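Local coordinates for protein minor fimbrium subunit Mfa5 (Porphyromonas gingivalis ATCC 33277, PDB 6TO1) that serves as an accessory subunit of the minor fimbriae, surface pili that mediate biofilm formation and adhesion to host cells and other oral bacteria, at residues V124-M138 against S223-D235. Sequence-based numbering, arbitrary orientation.
With MG (magnesium ion), chain B; PO4 (phosphate ion), chain C.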
# COMPACT_ATOMS: atom_id res chain seq x y z
N VAL A 124 -5.41 0.97 8.53
CA VAL A 124 -4.92 1.93 9.52
C VAL A 124 -5.56 1.59 10.86
O VAL A 124 -6.79 1.58 10.93
CB VAL A 124 -5.23 3.37 9.08
CG1 VAL A 124 -4.82 4.36 10.17
CG2 VAL A 124 -4.54 3.69 7.76
N PRO A 125 -4.81 1.32 11.93
CA PRO A 125 -5.46 0.99 13.21
C PRO A 125 -6.34 2.12 13.73
O PRO A 125 -6.00 3.30 13.66
CB PRO A 125 -4.29 0.71 14.16
CG PRO A 125 -3.18 0.22 13.22
CD PRO A 125 -3.35 1.11 12.00
N VAL A 126 -7.51 1.74 14.22
CA VAL A 126 -8.51 2.70 14.66
C VAL A 126 -9.16 2.14 15.91
O VAL A 126 -9.55 0.96 15.94
CB VAL A 126 -9.55 3.00 13.57
CG1 VAL A 126 -10.09 1.69 12.95
CG2 VAL A 126 -10.70 3.86 14.11
N ASP A 127 -9.25 2.96 16.95
CA ASP A 127 -9.93 2.60 18.18
C ASP A 127 -11.14 3.50 18.34
O ASP A 127 -11.07 4.70 18.04
CB ASP A 127 -9.01 2.74 19.40
CG ASP A 127 -8.08 1.55 19.58
OD1 ASP A 127 -8.40 0.44 19.09
OD2 ASP A 127 -7.02 1.73 20.22
N VAL A 128 -12.24 2.92 18.80
CA VAL A 128 -13.53 3.59 18.93
C VAL A 128 -14.04 3.37 20.34
O VAL A 128 -14.00 2.24 20.84
CB VAL A 128 -14.56 3.04 17.92
CG1 VAL A 128 -15.91 3.72 18.08
CG2 VAL A 128 -14.02 3.15 16.50
N VAL A 129 -14.53 4.43 20.97
CA VAL A 129 -15.26 4.31 22.23
C VAL A 129 -16.68 4.77 21.98
O VAL A 129 -16.92 5.93 21.64
CB VAL A 129 -14.65 5.13 23.38
CG1 VAL A 129 -15.46 4.80 24.67
CG2 VAL A 129 -13.19 4.84 23.56
N MET A 130 -17.63 3.86 22.16
CA MET A 130 -19.04 4.18 22.06
C MET A 130 -19.54 4.56 23.45
O MET A 130 -19.22 3.88 24.43
CB MET A 130 -19.83 3.00 21.53
CG MET A 130 -19.50 2.63 20.10
SD MET A 130 -20.40 1.16 19.58
CE MET A 130 -22.09 1.76 19.48
N VAL A 131 -20.31 5.64 23.52
CA VAL A 131 -20.83 6.21 24.78
C VAL A 131 -22.34 6.37 24.64
O VAL A 131 -22.80 7.20 23.83
CB VAL A 131 -20.17 7.56 25.10
CG1 VAL A 131 -20.61 8.10 26.44
CG2 VAL A 131 -18.66 7.43 25.00
N ILE A 132 -23.11 5.62 25.44
CA ILE A 132 -24.57 5.57 25.27
C ILE A 132 -25.27 6.10 26.52
O ILE A 132 -25.05 5.61 27.63
CB ILE A 132 -25.06 4.15 24.92
CG1 ILE A 132 -24.23 3.56 23.77
CG2 ILE A 132 -26.56 4.17 24.55
CD1 ILE A 132 -24.72 2.21 23.25
N ASP A 133 -26.13 7.10 26.30
CA ASP A 133 -27.05 7.69 27.27
C ASP A 133 -28.15 6.68 27.62
O ASP A 133 -28.93 6.31 26.74
CB ASP A 133 -27.60 8.93 26.58
CG ASP A 133 -28.55 9.76 27.41
OD1 ASP A 133 -29.04 9.34 28.48
OD2 ASP A 133 -28.82 10.88 26.93
N GLN A 134 -28.17 6.18 28.86
CA GLN A 134 -29.28 5.37 29.36
C GLN A 134 -30.05 6.10 30.47
O GLN A 134 -30.54 5.49 31.42
CB GLN A 134 -28.81 3.99 29.84
CG GLN A 134 -27.87 3.95 31.01
CD GLN A 134 -27.71 2.53 31.61
OE1 GLN A 134 -27.88 1.52 30.92
NE2 GLN A 134 -27.39 2.46 32.88
N SER A 135 -30.13 7.43 30.36
CA SER A 135 -30.83 8.23 31.36
C SER A 135 -32.34 8.05 31.23
O SER A 135 -32.84 7.55 30.23
CB SER A 135 -30.47 9.71 31.22
OG SER A 135 -30.98 10.22 30.00
N SER A 136 -33.08 8.49 32.25
CA SER A 136 -34.52 8.26 32.28
C SER A 136 -35.26 8.96 31.14
O SER A 136 -36.30 8.47 30.68
CB SER A 136 -35.07 8.66 33.67
OG SER A 136 -35.39 10.03 33.73
N SER A 137 -34.71 10.06 30.61
CA SER A 137 -35.35 10.71 29.47
C SER A 137 -35.33 9.84 28.23
O SER A 137 -36.08 10.13 27.27
CB SER A 137 -34.65 12.05 29.18
OG SER A 137 -33.30 11.80 28.80
N MET A 138 -34.47 8.81 28.19
CA MET A 138 -34.44 7.83 27.11
C MET A 138 -35.43 6.68 27.33
O MET A 138 -35.57 5.82 26.44
CB MET A 138 -33.03 7.22 26.94
CG MET A 138 -31.89 8.23 26.67
SD MET A 138 -31.78 8.78 24.96
CE MET A 138 -31.19 7.31 24.12
N SER A 223 -4.91 4.06 24.12
CA SER A 223 -4.88 3.70 22.72
C SER A 223 -3.59 4.15 22.06
O SER A 223 -3.13 5.27 22.27
CB SER A 223 -6.07 4.34 21.99
OG SER A 223 -5.95 4.23 20.56
N THR A 224 -3.03 3.27 21.23
CA THR A 224 -1.94 3.65 20.34
C THR A 224 -2.36 3.59 18.87
O THR A 224 -1.51 3.51 17.98
CB THR A 224 -0.72 2.76 20.58
OG1 THR A 224 -1.09 1.39 20.38
CG2 THR A 224 -0.21 2.91 22.00
N ALA A 225 -3.66 3.65 18.60
CA ALA A 225 -4.17 3.67 17.23
C ALA A 225 -3.83 4.98 16.52
O ALA A 225 -3.53 6.01 17.13
CB ALA A 225 -5.70 3.47 17.23
N VAL A 226 -3.84 4.92 15.20
CA VAL A 226 -3.70 6.13 14.40
C VAL A 226 -4.96 6.97 14.48
O VAL A 226 -4.91 8.19 14.68
CB VAL A 226 -3.36 5.78 12.94
CG1 VAL A 226 -3.40 7.01 12.08
CG2 VAL A 226 -1.99 5.08 12.89
N ASP A 227 -6.11 6.34 14.28
CA ASP A 227 -7.39 7.04 14.34
C ASP A 227 -8.08 6.69 15.65
O ASP A 227 -8.11 5.53 16.04
CB ASP A 227 -8.32 6.63 13.21
CG ASP A 227 -7.83 7.05 11.86
OD1 ASP A 227 -7.00 7.98 11.79
OD2 ASP A 227 -8.29 6.46 10.87
N LYS A 228 -8.69 7.70 16.27
CA LYS A 228 -9.34 7.53 17.57
C LYS A 228 -10.66 8.27 17.53
O LYS A 228 -10.69 9.49 17.31
CB LYS A 228 -8.44 8.06 18.69
CG LYS A 228 -7.14 7.32 18.87
CD LYS A 228 -6.22 7.98 19.89
CE LYS A 228 -4.81 7.38 19.84
NZ LYS A 228 -3.85 8.20 20.63
N HIS A 229 -11.76 7.52 17.71
CA HIS A 229 -13.11 8.05 17.61
C HIS A 229 -13.89 7.83 18.90
O HIS A 229 -13.80 6.76 19.51
CB HIS A 229 -13.92 7.38 16.49
CG HIS A 229 -13.31 7.51 15.13
ND1 HIS A 229 -13.73 8.46 14.22
CD2 HIS A 229 -12.34 6.81 14.51
CE1 HIS A 229 -13.06 8.32 13.09
NE2 HIS A 229 -12.19 7.34 13.25
N ILE A 230 -14.66 8.83 19.30
CA ILE A 230 -15.69 8.70 20.33
C ILE A 230 -17.03 8.93 19.67
O ILE A 230 -17.21 9.93 18.96
CB ILE A 230 -15.47 9.69 21.49
CG1 ILE A 230 -14.14 9.38 22.16
CG2 ILE A 230 -16.66 9.66 22.45
CD1 ILE A 230 -13.71 10.45 23.19
N ILE A 231 -17.96 8.00 19.87
CA ILE A 231 -19.32 8.12 19.36
C ILE A 231 -20.27 8.29 20.54
O ILE A 231 -20.45 7.36 21.33
CB ILE A 231 -19.73 6.89 18.52
CG1 ILE A 231 -18.80 6.70 17.33
CG2 ILE A 231 -21.21 6.99 18.08
CD1 ILE A 231 -18.88 5.25 16.73
N LEU A 232 -20.95 9.43 20.62
CA LEU A 232 -21.89 9.71 21.69
C LEU A 232 -23.31 9.59 21.16
O LEU A 232 -23.68 10.27 20.20
CB LEU A 232 -21.67 11.11 22.28
CG LEU A 232 -22.64 11.60 23.33
CD1 LEU A 232 -22.56 10.79 24.61
CD2 LEU A 232 -22.34 13.10 23.59
N MET A 233 -24.10 8.75 21.81
CA MET A 233 -25.48 8.48 21.43
C MET A 233 -26.36 8.97 22.58
O MET A 233 -26.38 8.36 23.66
CB MET A 233 -25.67 6.98 21.18
CG MET A 233 -24.91 6.51 19.95
SD MET A 233 -24.39 4.78 19.95
CE MET A 233 -25.98 3.97 20.10
N SER A 234 -27.06 10.07 22.37
CA SER A 234 -27.75 10.71 23.48
C SER A 234 -28.96 11.45 22.95
O SER A 234 -29.01 11.83 21.78
CB SER A 234 -26.79 11.67 24.21
OG SER A 234 -27.51 12.43 25.17
N ASP A 235 -29.95 11.69 23.83
CA ASP A 235 -30.99 12.59 23.35
C ASP A 235 -30.60 14.05 23.49
O ASP A 235 -31.34 14.92 23.02
CB ASP A 235 -32.35 12.33 24.02
CG ASP A 235 -32.35 12.57 25.51
OD1 ASP A 235 -31.61 13.46 26.02
OD2 ASP A 235 -33.13 11.85 26.18
MG MG B . -31.61 12.21 29.99
P PO4 C . -32.82 12.47 32.99
O1 PO4 C . -33.09 11.32 33.98
O2 PO4 C . -31.59 13.24 33.43
O3 PO4 C . -34.02 13.40 33.07
O4 PO4 C . -32.73 11.97 31.60
O HOH W 1 -8.60 3.74 10.11
O HOH W 2 -4.46 0.94 20.39
O HOH W 3 -30.64 12.42 28.21
O HOH W 4 -32.07 14.25 29.77
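Ser137 and Asp235 meet where two parallel strands run out: the serine OG gives its proton to the syn lone pair of Asp235 OD2 at 2.6 Å and also binds the magnesium ion. Arg145 holds the same carboxylate oxygen by a salt bridge. Across from it, Asp133 has CG anti to the backbone N (chi1 -178°), which carries the carboxylate over toward Ser234. OD2 takes the Ser234 hydroxyl on its anti side, 2.7 Å from OG; OD1 accepts Ser135 N, which closes an Asx turn, and also Ser135 OG. Water 3, a magnesium ligand, bridges Asp133 OD2 and Asp235 OD1. This is the metal-ion-dependent adhesion site of a von Willebrand factor A domain: Ser135, Ser137 and Thr207 bind magnesium directly, the aspartates sit in the second shell, and a phosphate, probably from crystallisation, supplies another ligand. Behind it, strands 126-133 and 227-234 pair centrally in the sheet. Toward helix 143-160, Val128 CG1 meets Ile231 CD1 (3.6 Å), both residues touching Met160, and Ile132 lies alongside Met233. On the opposite face Val131 spreads its methyls, CG1 against Leu232 CD1 and CG2 against Ile230 CG2. At the far end Val126 CG2 touches the His229 ring edge, 3.4 Å from CD2; ND1 is hydrogen-bonded to His359 NE2.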